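Long-range contact in foldase protein PrsA (Bacillus subtilis, PDB 4WO7), which helps secreted proteins to fold after they have crossed the membrane and has peptidyl-prolyl cis-trans isomerase activity: residues K117-A122 with W167-G172. Residues are numbered along the deposited sequence; the frame is centred on the assembly and turned at random.
Sequences KGKIRA and WFAKEG
Arg121 CB sits over one face of the Trp167 indole, a CH-pi contact 4.0 Å from the centroid of the six-membered ring. The carbonyl end of Lys119 meets the edge of that ring near its plane, with Lys119 O 3.6 Å from Trp167 CZ3. On the Phe168 ring, Ile120 CG1 lies over one face, and Ala122 CB meets the edge, 3.7 Å from Phe168 CE1. With CG anti to the backbone N (chi1 -166°), the extended Arg121 chain crosses the indole at about a right angle and brings NH1 to the Trp167 NE1 end. Its guanidinium is steep to the indole, with planes 78° apart, and Trp167 NE1 lies at the guanidinium edge.

The strands are antiparallel. Ile120 and Phe168 form a hydrogen-bonded pair: Ile120 N to Phe168 O is 3.1 Å and almost straight, at 176°. Phe168 N to Ile120 O is 3.0 Å. Beyond this pair, Lys119 CG packs on the backbone at Ala169 N.

The contact joins strand 164-169, the outermost in the sheet of this chain, to strand 119-127 in the parvulin-type (PpiC) domain. Its chemistry is two-sided. Ile120 and Phe168 pack against helix 176-183, while Ala122 also touches Ile203 of strand 200-207. The Arg121-Trp167 side combines CH-pi packing with a salt bridge from Arg121 to Asp164 and a weak hydrogen bond from Trp167 to Glu222.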
loop_
_atom_site.group_PDB
_atom_site.type_symbol
_atom_site.label_atom_id
_atom_site.label_comp_id
_atom_site.label_asym_id
_atom_site.label_seq_id
_atom_site.Cartn_x
_atom_site.Cartn_y
_atom_site.Cartn_z
ATOM N N LYS A 117 -9.539 0.220 -30.242
ATOM C CA LYS A 117 -8.955 0.203 -31.591
ATOM C C LYS A 117 -7.681 -0.622 -31.704
ATOM O O LYS A 117 -6.699 -0.401 -30.992
ATOM C CB LYS A 117 -8.693 1.633 -32.075
ATOM C CG LYS A 117 -8.305 1.754 -33.557
ATOM C CD LYS A 117 -7.965 3.202 -33.927
ATOM C CE LYS A 117 -7.459 3.354 -35.364
ATOM N NZ LYS A 117 -8.506 3.033 -36.376
ATOM N N GLY A 118 -7.719 -1.565 -32.633
ATOM C CA GLY A 118 -6.603 -2.447 -32.890
ATOM C C GLY A 118 -6.473 -3.488 -31.801
ATOM O O GLY A 118 -5.446 -4.156 -31.695
ATOM N N LYS A 119 -7.523 -3.622 -30.995
ATOM C CA LYS A 119 -7.555 -4.569 -29.886
ATOM C C LYS A 119 -8.446 -5.793 -30.120
ATOM O O LYS A 119 -9.397 -5.748 -30.905
ATOM C CB LYS A 119 -7.994 -3.808 -28.635
ATOM C CG LYS A 119 -6.855 -3.380 -27.750
ATOM C CD LYS A 119 -7.390 -2.493 -26.607
ATOM C CE LYS A 119 -6.340 -2.260 -25.512
ATOM N NZ LYS A 119 -6.746 -1.173 -24.576
ATOM N N ILE A 120 -8.112 -6.886 -29.434
ATOM C CA ILE A 120 -8.890 -8.124 -29.497
ATOM C C ILE A 120 -9.098 -8.666 -28.088
ATOM O O ILE A 120 -8.369 -8.306 -27.161
ATOM C CB ILE A 120 -8.201 -9.224 -30.359
ATOM C CG1 ILE A 120 -6.906 -9.732 -29.707
ATOM C CG2 ILE A 120 -8.013 -8.760 -31.805
ATOM C CD1 ILE A 120 -6.481 -11.116 -30.168
ATOM N N ARG A 121 -10.108 -9.511 -27.937
ATOM C CA ARG A 121 -10.370 -10.210 -26.684
ATOM C C ARG A 121 -10.075 -11.704 -26.840
ATOM O O ARG A 121 -10.401 -12.294 -27.869
ATOM C CB ARG A 121 -11.811 -9.951 -26.256
ATOM C CG ARG A 121 -12.119 -10.334 -24.835
ATOM C CD ARG A 121 -13.604 -10.252 -24.570
ATOM N NE ARG A 121 -13.928 -10.672 -23.211
ATOM C CZ ARG A 121 -14.101 -9.857 -22.176
ATOM N NH1 ARG A 121 -13.960 -8.543 -22.303
ATOM N NH2 ARG A 121 -14.398 -10.368 -20.991
ATOM N N ALA A 122 -9.470 -12.312 -25.818
ATOM C CA ALA A 122 -9.088 -13.726 -25.886
ATOM C C ALA A 122 -9.028 -14.417 -24.519
ATOM O O ALA A 122 -8.819 -13.778 -23.488
ATOM C CB ALA A 122 -7.746 -13.859 -26.579
ATOM N N TRP A 167 -9.670 -7.496 -23.008
ATOM C CA TRP A 167 -9.116 -6.889 -24.221
ATOM C C TRP A 167 -7.634 -6.580 -24.083
ATOM O O TRP A 167 -7.143 -6.316 -22.987
ATOM C CB TRP A 167 -9.854 -5.594 -24.564
ATOM C CG TRP A 167 -11.294 -5.791 -24.932
ATOM C CD1 TRP A 167 -12.367 -5.803 -24.086
ATOM C CD2 TRP A 167 -11.823 -5.993 -26.250
ATOM N NE1 TRP A 167 -13.527 -6.009 -24.794
ATOM C CE2 TRP A 167 -13.220 -6.126 -26.127
ATOM C CE3 TRP A 167 -11.250 -6.078 -27.523
ATOM C CZ2 TRP A 167 -14.051 -6.336 -27.224
ATOM C CZ3 TRP A 167 -12.079 -6.285 -28.611
ATOM C CH2 TRP A 167 -13.461 -6.412 -28.454
ATOM N N PHE A 168 -6.924 -6.620 -25.207
ATOM C CA PHE A 168 -5.508 -6.276 -25.237
ATOM C C PHE A 168 -5.059 -6.050 -26.676
ATOM O O PHE A 168 -5.597 -6.667 -27.597
ATOM C CB PHE A 168 -4.687 -7.392 -24.610
ATOM C CG PHE A 168 -4.792 -8.689 -25.356
ATOM C CD1 PHE A 168 -5.900 -9.513 -25.204
ATOM C CD2 PHE A 168 -3.786 -9.079 -26.221
ATOM C CE1 PHE A 168 -5.995 -10.706 -25.904
ATOM C CE2 PHE A 168 -3.875 -10.270 -26.920
ATOM C CZ PHE A 168 -4.979 -11.081 -26.763
ATOM N N ALA A 169 -4.070 -5.182 -26.874
ATOM C CA ALA A 169 -3.559 -4.922 -28.216
ATOM C C ALA A 169 -2.363 -5.828 -28.497
ATOM O O ALA A 169 -1.908 -6.555 -27.615
ATOM C CB ALA A 169 -3.178 -3.460 -28.363
ATOM N N LYS A 170 -1.851 -5.772 -29.723
ATOM C CA LYS A 170 -0.765 -6.649 -30.160
ATOM C C LYS A 170 0.601 -6.150 -29.735
ATOM O O LYS A 170 1.542 -6.919 -29.553
ATOM C CB LYS A 170 -0.784 -6.778 -31.681
ATOM C CG LYS A 170 0.066 -7.913 -32.217
ATOM C CD LYS A 170 -0.153 -8.139 -33.712
ATOM C CE LYS A 170 0.516 -7.082 -34.591
ATOM N NZ LYS A 170 0.366 -7.403 -36.045
ATOM N N GLU A 171 0.670 -4.837 -29.592
ATOM C CA GLU A 171 1.894 -4.130 -29.267
ATOM C C GLU A 171 2.460 -4.438 -27.885
ATOM O O GLU A 171 3.622 -4.821 -27.751
ATOM C CB GLU A 171 1.633 -2.653 -29.403
ATOM C CG GLU A 171 2.749 -1.823 -28.881
ATOM C CD GLU A 171 4.057 -1.921 -29.743
ATOM O OE1 GLU A 171 4.057 -2.624 -30.756
ATOM O OE2 GLU A 171 5.145 -1.309 -29.481
ATOM N N GLY A 172 1.629 -4.255 -26.870
ATOM C CA GLY A 172 2.041 -4.417 -25.494
ATOM C C GLY A 172 0.928 -5.094 -24.731
ATOM O O GLY A 172 0.170 -5.883 -25.299
#